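Local structure of sister chromatid cohesion protein (Chaetomium thermophilum, 5T8V) at residues L416-E425 against K594-Q605; Q273-E284 against Y381-R389. The protein probably loads cohesin onto chromatin, being the cohesin loader Scc2, of which this chain is the helical C-terminal HEAT-repeat part. All coordinates share one frame; numbering follows the deposited sequence.

Contact 1 of 2, residues L416-E425 against K594-Q605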
loop_
_atom_site.group_PDB
_atom_site.type_symbol
_atom_site.label_atom_id
_atom_site.label_comp_id
_atom_site.label_asym_id
_atom_site.label_seq_id
_atom_site.Cartn_x
_atom_site.Cartn_y
_atom_site.Cartn_z
ATOM N N LEU A 416 18.209 21.291 3.773
ATOM C CA LEU A 416 16.916 21.955 3.922
ATOM C C LEU A 416 16.871 22.808 5.184
ATOM O O LEU A 416 16.568 24.005 5.130
ATOM C CB LEU A 416 15.796 20.913 3.938
ATOM C CG LEU A 416 14.378 21.426 4.216
ATOM C CD1 LEU A 416 13.944 22.457 3.181
ATOM C CD2 LEU A 416 13.394 20.268 4.253
ATOM N N ASP A 417 17.176 22.206 6.335
ATOM C CA ASP A 417 17.091 22.894 7.617
ATOM C C ASP A 417 18.416 23.509 8.039
ATOM O O ASP A 417 18.655 23.691 9.240
ATOM C CB ASP A 417 16.578 21.937 8.695
ATOM C CG ASP A 417 17.491 20.744 8.907
ATOM O OD1 ASP A 417 18.212 20.362 7.960
ATOM O OD2 ASP A 417 17.483 20.183 10.025
ATOM N N ASN A 418 19.283 23.843 7.084
ATOM C CA ASN A 418 20.569 24.447 7.396
ATOM C C ASN A 418 20.495 25.940 7.112
ATOM O O ASN A 418 20.350 26.327 5.943
ATOM C CB ASN A 418 21.679 23.803 6.571
ATOM C CG ASN A 418 23.058 24.222 7.027
ATOM O OD1 ASN A 418 23.257 25.348 7.485
ATOM N ND2 ASN A 418 24.019 23.316 6.913
ATOM N N PRO A 419 20.587 26.814 8.120
ATOM C CA PRO A 419 20.467 28.257 7.842
ATOM C C PRO A 419 21.560 28.795 6.938
ATOM O O PRO A 419 21.395 29.886 6.380
ATOM C CB PRO A 419 20.526 28.893 9.238
ATOM C CG PRO A 419 21.193 27.877 10.099
ATOM C CD PRO A 419 20.784 26.546 9.555
ATOM N N ASP A 420 22.671 28.071 6.777
ATOM C CA ASP A 420 23.704 28.479 5.832
ATOM C C ASP A 420 23.246 28.359 4.388
ATOM O O ASP A 420 23.891 28.924 3.498
ATOM C CB ASP A 420 24.963 27.630 6.016
ATOM C CG ASP A 420 25.685 27.931 7.305
ATOM O OD1 ASP A 420 25.076 28.545 8.205
ATOM O OD2 ASP A 420 26.867 27.545 7.420
ATOM N N TRP A 421 22.153 27.642 4.134
ATOM C CA TRP A 421 21.759 27.266 2.776
ATOM C C TRP A 421 20.262 27.485 2.590
ATOM O O TRP A 421 19.502 26.541 2.359
ATOM C CB TRP A 421 22.149 25.816 2.500
ATOM C CG TRP A 421 23.625 25.592 2.549
ATOM C CD1 TRP A 421 24.336 25.023 3.563
ATOM C CD2 TRP A 421 24.578 25.948 1.539
ATOM N NE1 TRP A 421 25.674 24.998 3.247
ATOM C CE2 TRP A 421 25.848 25.560 2.010
ATOM C CE3 TRP A 421 24.481 26.556 0.283
ATOM C CZ2 TRP A 421 27.011 25.756 1.269
ATOM C CZ3 TRP A 421 25.638 26.750 -0.451
ATOM C CH2 TRP A 421 26.886 26.352 0.044
ATOM N N PRO A 422 19.806 28.739 2.673
ATOM C CA PRO A 422 18.369 29.010 2.505
ATOM C C PRO A 422 17.838 28.729 1.107
ATOM O O PRO A 422 16.613 28.719 0.927
ATOM C CB PRO A 422 18.249 30.500 2.854
ATOM C CG PRO A 422 19.611 31.056 2.659
ATOM C CD PRO A 422 20.558 29.954 3.022
ATOM N N ALA A 423 18.700 28.497 0.117
ATOM C CA ALA A 423 18.227 28.175 -1.223
ATOM C C ALA A 423 17.716 26.746 -1.343
ATOM O O ALA A 423 17.076 26.418 -2.349
ATOM C CB ALA A 423 19.341 28.404 -2.244
ATOM N N ALA A 424 17.981 25.893 -0.353
ATOM C CA ALA A 424 17.454 24.534 -0.386
ATOM C C ALA A 424 15.932 24.541 -0.404
ATOM O O ALA A 424 15.303 23.834 -1.199
ATOM C CB ALA A 424 17.966 23.740 0.818
ATOM N N GLU A 425 15.316 25.334 0.477
ATOM C CA GLU A 425 13.862 25.379 0.525
ATOM C C GLU A 425 13.281 25.968 -0.750
ATOM O O GLU A 425 12.159 25.623 -1.128
ATOM C CB GLU A 425 13.395 26.180 1.742
ATOM C CG GLU A 425 11.873 26.288 1.886
ATOM C CD GLU A 425 11.268 27.395 1.041
ATOM O OE1 GLU A 425 12.012 28.314 0.633
ATOM O OE2 GLU A 425 10.047 27.343 0.777
ATOM N N LYS A 594 19.058 26.512 14.817
ATOM C CA LYS A 594 18.421 25.454 14.044
ATOM C C LYS A 594 16.917 25.421 14.291
ATOM O O LYS A 594 16.127 25.304 13.346
ATOM C CB LYS A 594 19.059 24.107 14.382
ATOM C CG LYS A 594 18.318 22.906 13.815
ATOM C CD LYS A 594 19.264 21.910 13.176
ATOM C CE LYS A 594 19.754 22.403 11.831
ATOM N NZ LYS A 594 20.300 21.294 10.992
ATOM N N LEU A 595 16.497 25.532 15.554
ATOM C CA LEU A 595 15.067 25.551 15.847
ATOM C C LEU A 595 14.397 26.764 15.218
ATOM O O LEU A 595 13.300 26.655 14.660
ATOM C CB LEU A 595 14.826 25.531 17.359
ATOM C CG LEU A 595 13.366 25.624 17.811
ATOM C CD1 LEU A 595 12.505 24.567 17.138
ATOM C CD2 LEU A 595 13.277 25.485 19.316
ATOM N N SER A 596 15.040 27.930 15.297
ATOM C CA SER A 596 14.477 29.135 14.698
ATOM C C SER A 596 14.239 28.940 13.207
ATOM O O SER A 596 13.114 29.093 12.711
ATOM C CB SER A 596 15.411 30.321 14.941
ATOM O OG SER A 596 15.549 30.579 16.325
ATOM N N TYR A 597 15.295 28.589 12.473
ATOM C CA TYR A 597 15.159 28.428 11.033
ATOM C C TYR A 597 14.157 27.334 10.688
ATOM O O TYR A 597 13.429 27.452 9.698
ATOM C CB TYR A 597 16.522 28.131 10.405
ATOM C CG TYR A 597 16.477 28.091 8.898
ATOM C CD1 TYR A 597 16.220 29.242 8.163
ATOM C CD2 TYR A 597 16.679 26.907 8.211
ATOM C CE1 TYR A 597 16.168 29.212 6.788
ATOM C CE2 TYR A 597 16.630 26.868 6.833
ATOM C CZ TYR A 597 16.372 28.024 6.127
ATOM O OH TYR A 597 16.323 27.990 4.752
ATOM N N SER A 598 14.093 26.272 11.494
ATOM C CA SER A 598 13.116 25.219 11.236
ATOM C C SER A 598 11.693 25.741 11.402
ATOM O O SER A 598 10.807 25.416 10.602
ATOM C CB SER A 598 13.369 24.035 12.167
ATOM O OG SER A 598 14.699 23.560 12.038
ATOM N N ILE A 599 11.454 26.549 12.436
ATOM C CA ILE A 599 10.149 27.183 12.595
ATOM C C ILE A 599 9.822 28.022 11.368
ATOM O O ILE A 599 8.700 27.982 10.851
ATOM C CB ILE A 599 10.122 28.024 13.886
ATOM C CG1 ILE A 599 10.150 27.109 15.111
ATOM C CG2 ILE A 599 8.882 28.904 13.942
ATOM C CD1 ILE A 599 10.649 27.790 16.369
ATOM N N ILE A 600 10.795 28.794 10.880
ATOM C CA ILE A 600 10.578 29.558 9.655
ATOM C C ILE A 600 10.187 28.629 8.511
ATOM O O ILE A 600 9.291 28.940 7.716
ATOM C CB ILE A 600 11.831 30.387 9.319
ATOM C CG1 ILE A 600 12.027 31.476 10.378
ATOM C CG2 ILE A 600 11.710 31.013 7.928
ATOM C CD1 ILE A 600 13.344 32.197 10.287
ATOM N N LEU A 601 10.845 27.472 8.414
ATOM C CA LEU A 601 10.564 26.553 7.317
ATOM C C LEU A 601 9.154 25.987 7.410
ATOM O O LEU A 601 8.487 25.809 6.386
ATOM C CB LEU A 601 11.595 25.423 7.303
ATOM C CG LEU A 601 12.994 25.785 6.799
ATOM C CD1 LEU A 601 13.933 24.616 7.001
ATOM C CD2 LEU A 601 12.972 26.194 5.327
ATOM N N LEU A 602 8.681 25.690 8.623
ATOM C CA LEU A 602 7.335 25.145 8.762
ATOM C C LEU A 602 6.282 26.061 8.160
ATOM O O LEU A 602 5.207 25.584 7.783
ATOM C CB LEU A 602 7.008 24.888 10.232
ATOM C CG LEU A 602 7.759 23.740 10.909
ATOM C CD1 LEU A 602 7.371 23.661 12.372
ATOM C CD2 LEU A 602 7.490 22.413 10.215
ATOM N N ARG A 603 6.563 27.358 8.058
ATOM C CA ARG A 603 5.649 28.311 7.449
ATOM C C ARG A 603 6.037 28.657 6.020
ATOM O O ARG A 603 5.429 29.551 5.424
ATOM C CB ARG A 603 5.584 29.584 8.293
ATOM C CG ARG A 603 5.309 29.336 9.768
ATOM C CD ARG A 603 4.021 28.557 9.989
ATOM N NE ARG A 603 2.863 29.246 9.429
ATOM C CZ ARG A 603 1.604 28.884 9.640
ATOM N NH1 ARG A 603 1.331 27.839 10.407
ATOM N NH2 ARG A 603 0.613 29.571 9.091
ATOM N N SER A 604 7.036 27.981 5.459
ATOM C CA SER A 604 7.399 28.187 4.069
ATOM C C SER A 604 6.405 27.475 3.160
ATOM O O SER A 604 5.710 26.543 3.567
ATOM C CB SER A 604 8.813 27.679 3.791
ATOM O OG SER A 604 8.856 26.260 3.763
ATOM N N GLN A 605 6.342 27.932 1.909
ATOM C CA GLN A 605 5.407 27.340 0.959
ATOM C C GLN A 605 5.728 25.874 0.701
ATOM O O GLN A 605 4.832 25.091 0.366
ATOM C CB GLN A 605 5.421 28.132 -0.348
ATOM C CG GLN A 605 4.382 27.677 -1.350
ATOM C CD GLN A 605 4.451 28.440 -2.657
ATOM O OE1 GLN A 605 5.188 29.422 -2.782
ATOM N NE2 GLN A 605 3.682 27.987 -3.644
#
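Tyr597, on helix 590-602 of this HEAT-repeat solenoid, thrusts its ring into the linker that joins helices 402-414 and 423-440. CB points toward that linker, and with CG anti to the backbone N (chi1 -174°) the ring begins beside Pro419, whose CB lies near CG. Pro419 CA lies over the ring centre in a CH-pi contact, 4.1 Å from the centroid and 11° off the normal. Along one edge, CD2 passes the carbonyl carbon of Asp417 and CE2 comes 3.3 Å from Leu416 O, near the ring plane. At the tip, OH reaches Pro422, 3.2 Å from its CA. Leu601, one helical turn on, covers the opposite face near the rim, so the ring is sandwiched between its own helix and the linker. Cutting Tyr597 back to alanine is likely to open a gap between Pro419 and Leu601 and take away the surface on which Pro422 and the Leu416 carbonyl rest. Prolines suit the linker because they are rigid and apolar; Asn418 shapes it further, its OD1 accepting from Asp420 N in an Asx turn within the type I beta turn from Asn418 to Trp421. The two methyls of Leu601 divide the work: CD1 packs 3.6 Å from Asp417 CA, CD2 3.6 Å from Glu425 CB. Glu425 carries its carboxylate past this methyl to Ser604 and pairs with Arg429 of its own helix. At the partly exposed end a long, flexible lysine is apt: Lys594, bent at chi2 and chi3, brings NZ 3.2 Å from Asp417 OD2 in a weak hydrogen-bonded salt bridge.

Contact 2 of 2, residues Q273-E284 against Y381-R389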
loop_
_atom_site.group_PDB
_atom_site.type_symbol
_atom_site.label_atom_id
_atom_site.label_comp_id
_atom_site.label_asym_id
_atom_site.label_seq_id
_atom_site.Cartn_x
_atom_site.Cartn_y
_atom_site.Cartn_z
ATOM N N GLN A 273 21.458 32.182 -16.792
ATOM C CA GLN A 273 20.906 30.899 -17.214
ATOM C C GLN A 273 21.922 30.088 -18.006
ATOM O O GLN A 273 21.932 28.854 -17.925
ATOM C CB GLN A 273 19.644 31.115 -18.049
ATOM C CG GLN A 273 18.957 29.825 -18.472
ATOM C CD GLN A 273 17.748 30.060 -19.360
ATOM O OE1 GLN A 273 17.385 31.200 -19.652
ATOM N NE2 GLN A 273 17.120 28.976 -19.798
ATOM N N GLY A 274 22.781 30.754 -18.774
ATOM C CA GLY A 274 23.819 30.052 -19.498
ATOM C C GLY A 274 24.777 29.367 -18.549
ATOM O O GLY A 274 24.977 28.149 -18.620
ATOM N N ILE A 275 25.357 30.147 -17.639
ATOM C CA ILE A 275 26.331 29.640 -16.678
ATOM C C ILE A 275 25.779 28.373 -16.039
ATOM O O ILE A 275 26.319 27.276 -16.235
ATOM C CB ILE A 275 26.658 30.709 -15.620
ATOM C CG1 ILE A 275 27.335 31.910 -16.284
ATOM C CG2 ILE A 275 27.551 30.136 -14.525
ATOM C CD1 ILE A 275 27.393 33.140 -15.414
ATOM N N ILE A 276 24.688 28.520 -15.287
ATOM C CA ILE A 276 24.010 27.392 -14.661
ATOM C C ILE A 276 23.941 26.249 -15.660
ATOM O O ILE A 276 24.454 25.153 -15.401
ATOM C CB ILE A 276 22.606 27.790 -14.170
ATOM C CG1 ILE A 276 22.721 28.756 -12.987
ATOM C CG2 ILE A 276 21.797 26.553 -13.774
ATOM C CD1 ILE A 276 21.408 29.367 -12.552
ATOM N N ASP A 277 23.338 26.511 -16.822
ATOM C CA ASP A 277 23.148 25.458 -17.812
ATOM C C ASP A 277 24.444 24.693 -18.044
ATOM O O ASP A 277 24.500 23.471 -17.870
ATOM C CB ASP A 277 22.622 26.052 -19.120
ATOM C CG ASP A 277 21.113 26.230 -19.114
ATOM O OD1 ASP A 277 20.524 26.326 -18.014
ATOM O OD2 ASP A 277 20.514 26.274 -20.210
ATOM N N GLU A 278 25.516 25.402 -18.403
ATOM C CA GLU A 278 26.747 24.688 -18.720
ATOM C C GLU A 278 27.295 23.982 -17.486
ATOM O O GLU A 278 27.756 22.838 -17.574
ATOM C CB GLU A 278 27.783 25.630 -19.337
ATOM C CG GLU A 278 28.068 26.908 -18.580
ATOM C CD GLU A 278 28.927 27.867 -19.387
ATOM O OE1 GLU A 278 29.249 27.541 -20.551
ATOM O OE2 GLU A 278 29.275 28.947 -18.861
ATOM N N ILE A 279 27.208 24.624 -16.317
ATOM C CA ILE A 279 27.653 23.966 -15.094
ATOM C C ILE A 279 26.910 22.655 -14.899
ATOM O O ILE A 279 27.478 21.680 -14.390
ATOM C CB ILE A 279 27.476 24.903 -13.880
ATOM C CG1 ILE A 279 28.531 26.012 -13.916
ATOM C CG2 ILE A 279 27.571 24.123 -12.564
ATOM C CD1 ILE A 279 28.353 27.079 -12.855
ATOM N N LEU A 280 25.639 22.598 -15.299
ATOM C CA LEU A 280 24.863 21.382 -15.107
ATOM C C LEU A 280 25.125 20.343 -16.188
ATOM O O LEU A 280 24.789 19.170 -15.990
ATOM C CB LEU A 280 23.370 21.713 -15.054
ATOM C CG LEU A 280 22.913 22.535 -13.844
ATOM C CD1 LEU A 280 21.448 22.923 -13.980
ATOM C CD2 LEU A 280 23.139 21.775 -12.544
ATOM N N THR A 281 25.713 20.737 -17.320
ATOM C CA THR A 281 26.094 19.764 -18.339
ATOM C C THR A 281 27.532 19.298 -18.175
ATOM O O THR A 281 27.840 18.142 -18.489
ATOM C CB THR A 281 25.904 20.348 -19.741
ATOM O OG1 THR A 281 26.709 21.520 -19.887
ATOM C CG2 THR A 281 24.449 20.708 -19.976
ATOM N N SER A 282 28.420 20.171 -17.695
ATOM C CA SER A 282 29.761 19.730 -17.329
ATOM C C SER A 282 29.697 18.594 -16.318
ATOM O O SER A 282 30.465 17.628 -16.404
ATOM C CB SER A 282 30.563 20.903 -16.765
ATOM O OG SER A 282 30.719 21.928 -17.731
ATOM N N LEU A 283 28.777 18.693 -15.355
ATOM C CA LEU A 283 28.604 17.634 -14.367
ATOM C C LEU A 283 28.208 16.317 -15.020
ATOM O O LEU A 283 28.495 15.244 -14.478
ATOM C CB LEU A 283 27.551 18.053 -13.343
ATOM C CG LEU A 283 27.162 17.018 -12.285
ATOM C CD1 LEU A 283 28.325 16.737 -11.347
ATOM C CD2 LEU A 283 25.936 17.490 -11.517
ATOM N N GLU A 284 27.549 16.376 -16.178
ATOM C CA GLU A 284 27.101 15.163 -16.849
ATOM C C GLU A 284 28.236 14.459 -17.581
ATOM O O GLU A 284 28.209 13.231 -17.717
ATOM C CB GLU A 284 25.976 15.505 -17.828
ATOM C CG GLU A 284 25.170 14.312 -18.306
ATOM C CD GLU A 284 23.972 14.727 -19.140
ATOM O OE1 GLU A 284 23.857 15.933 -19.453
ATOM O OE2 GLU A 284 23.145 13.852 -19.477
ATOM N N TYR A 381 15.622 28.434 -13.231
ATOM C CA TYR A 381 16.596 27.981 -14.223
ATOM C C TYR A 381 17.079 26.578 -13.881
ATOM O O TYR A 381 17.009 25.653 -14.706
ATOM C CB TYR A 381 17.788 28.944 -14.295
ATOM C CG TYR A 381 17.479 30.342 -14.793
ATOM C CD1 TYR A 381 16.412 30.587 -15.645
ATOM C CD2 TYR A 381 18.271 31.422 -14.415
ATOM C CE1 TYR A 381 16.140 31.868 -16.102
ATOM C CE2 TYR A 381 18.003 32.703 -14.863
ATOM C CZ TYR A 381 16.938 32.920 -15.706
ATOM O OH TYR A 381 16.668 34.193 -16.155
ATOM N N VAL A 382 17.549 26.396 -12.644
ATOM C CA VAL A 382 18.066 25.093 -12.230
ATOM C C VAL A 382 17.001 24.013 -12.410
ATOM O O VAL A 382 17.197 23.027 -13.134
ATOM C CB VAL A 382 18.563 25.150 -10.776
ATOM C CG1 VAL A 382 19.102 23.794 -10.337
ATOM C CG2 VAL A 382 19.629 26.224 -10.614
ATOM N N ILE A 383 15.853 24.189 -11.749
ATOM C CA ILE A 383 14.847 23.129 -11.706
ATOM C C ILE A 383 14.358 22.795 -13.110
ATOM O O ILE A 383 14.247 21.621 -13.488
ATOM C CB ILE A 383 13.686 23.539 -10.781
ATOM C CG1 ILE A 383 14.201 23.765 -9.355
ATOM C CG2 ILE A 383 12.574 22.496 -10.795
ATOM C CD1 ILE A 383 14.885 22.558 -8.724
ATOM N N LYS A 384 14.054 23.822 -13.903
ATOM C CA LYS A 384 13.636 23.595 -15.281
ATOM C C LYS A 384 14.664 22.762 -16.028
ATOM O O LYS A 384 14.315 21.807 -16.733
ATOM C CB LYS A 384 13.408 24.930 -15.991
ATOM C CG LYS A 384 12.027 25.522 -15.759
ATOM C CD LYS A 384 12.003 27.025 -16.013
ATOM C CE LYS A 384 12.326 27.375 -17.460
ATOM N NZ LYS A 384 12.532 28.843 -17.640
ATOM N N PHE A 385 15.946 23.094 -15.879
ATOM C CA PHE A 385 16.964 22.334 -16.597
ATOM C C PHE A 385 16.964 20.870 -16.165
ATOM O O PHE A 385 16.802 19.961 -16.994
ATOM C CB PHE A 385 18.341 22.961 -16.387
ATOM C CG PHE A 385 19.402 22.375 -17.267
ATOM C CD1 PHE A 385 19.473 22.719 -18.606
ATOM C CD2 PHE A 385 20.323 21.473 -16.761
ATOM C CE1 PHE A 385 20.444 22.177 -19.424
ATOM C CE2 PHE A 385 21.299 20.931 -17.576
ATOM C CZ PHE A 385 21.358 21.284 -18.908
ATOM N N ILE A 386 17.124 20.617 -14.861
ATOM C CA ILE A 386 17.371 19.247 -14.417
ATOM C C ILE A 386 16.138 18.372 -14.622
ATOM O O ILE A 386 16.257 17.198 -14.988
ATOM C CB ILE A 386 17.857 19.216 -12.955
ATOM C CG1 ILE A 386 16.861 19.901 -12.014
ATOM C CG2 ILE A 386 19.244 19.852 -12.855
ATOM C CD1 ILE A 386 17.200 19.714 -10.533
ATOM N N VAL A 387 14.939 18.913 -14.395
ATOM C CA VAL A 387 13.735 18.133 -14.680
ATOM C C VAL A 387 13.609 17.899 -16.178
ATOM O O VAL A 387 13.375 16.771 -16.636
ATOM C CB VAL A 387 12.483 18.833 -14.117
ATOM C CG1 VAL A 387 11.223 18.045 -14.477
ATOM C CG2 VAL A 387 12.592 18.986 -12.608
ATOM N N ASN A 388 13.770 18.966 -16.963
ATOM C CA ASN A 388 13.669 18.858 -18.412
ATOM C C ASN A 388 14.497 17.694 -18.936
ATOM O O ASN A 388 13.972 16.790 -19.593
ATOM C CB ASN A 388 14.119 20.158 -19.071
ATOM C CG ASN A 388 14.245 20.026 -20.573
ATOM O OD1 ASN A 388 13.351 19.500 -21.239
ATOM N ND2 ASN A 388 15.373 20.476 -21.113
ATOM N N ARG A 389 15.800 17.698 -18.659
ATOM C CA ARG A 389 16.623 16.625 -19.204
ATOM C C ARG A 389 16.569 15.353 -18.367
ATOM O O ARG A 389 17.150 14.341 -18.772
ATOM C CB ARG A 389 18.067 17.089 -19.377
ATOM C CG ARG A 389 18.785 17.464 -18.112
ATOM C CD ARG A 389 20.163 18.024 -18.437
ATOM N NE ARG A 389 20.957 17.115 -19.268
ATOM C CZ ARG A 389 20.999 17.138 -20.598
ATOM N NH1 ARG A 389 20.290 18.026 -21.285
ATOM N NH2 ARG A 389 21.755 16.265 -21.251
#
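Leu280 and Phe385 slide past each other at the centre of a helix pair packed at -37°, the axes of 273-282 and 381-389 approaching to 9.9 Å. Leu280 CB and CD1 both lie against the ring: Leu280 CD1 lies 3.3 Å from Phe385 CD2, and the same methyl also touches Ile386 CG2. Thr281 CG2 meets the ring at its edge. Deeper in, beta-branched residues offer short, stiff side chains: Ile276 CG2 rests 3.8 Å from Val382 CG2. Phe265 of helix 247-267 and Leu427 of helix 423-440 continue this apolar layer.

Toward solvent the packing turns flatter and more polar. Exposed Gln273, extended beyond CG, lies across Tyr381: CB sits over the ring centre, 3.7 Å from the centroid in a CH-pi contact, and its amide stacks 8° from the ring plane. At the other end Glu284 OE1 lies 2.8 Å from Arg389 NH2 and also accepts from NE, while OE2, in the guanidinium plane at its edge, takes a long but nearly straight bond from NH2; all three are weak. The apolar middle therefore probably supplies most of the cohesion, the ion pair, whose Glu284 is poorly ordered, adding a looser charge match.

How the contacts relate
Both segments of contact 2 come earlier in the chain than those of contact 1; about 24 Å separates their centres and about 8 Å their nearest atoms. Helix 423-440 connects them: its first turn belongs to contact 1, while farther along Leu427 packs on Val382 and Ile383 of contact 2, and Leu431 on Ile383. Helix 402-414 also touches Leu280 and Ile386 and runs on into the linker of contact 1. Contact 2 joins two helices directly, whereas contact 1 seats an interhelical linker on helix 590-602, well over a hundred residues farther along the chain. The two contacts thus probably share one packed helical core through helix 423-440.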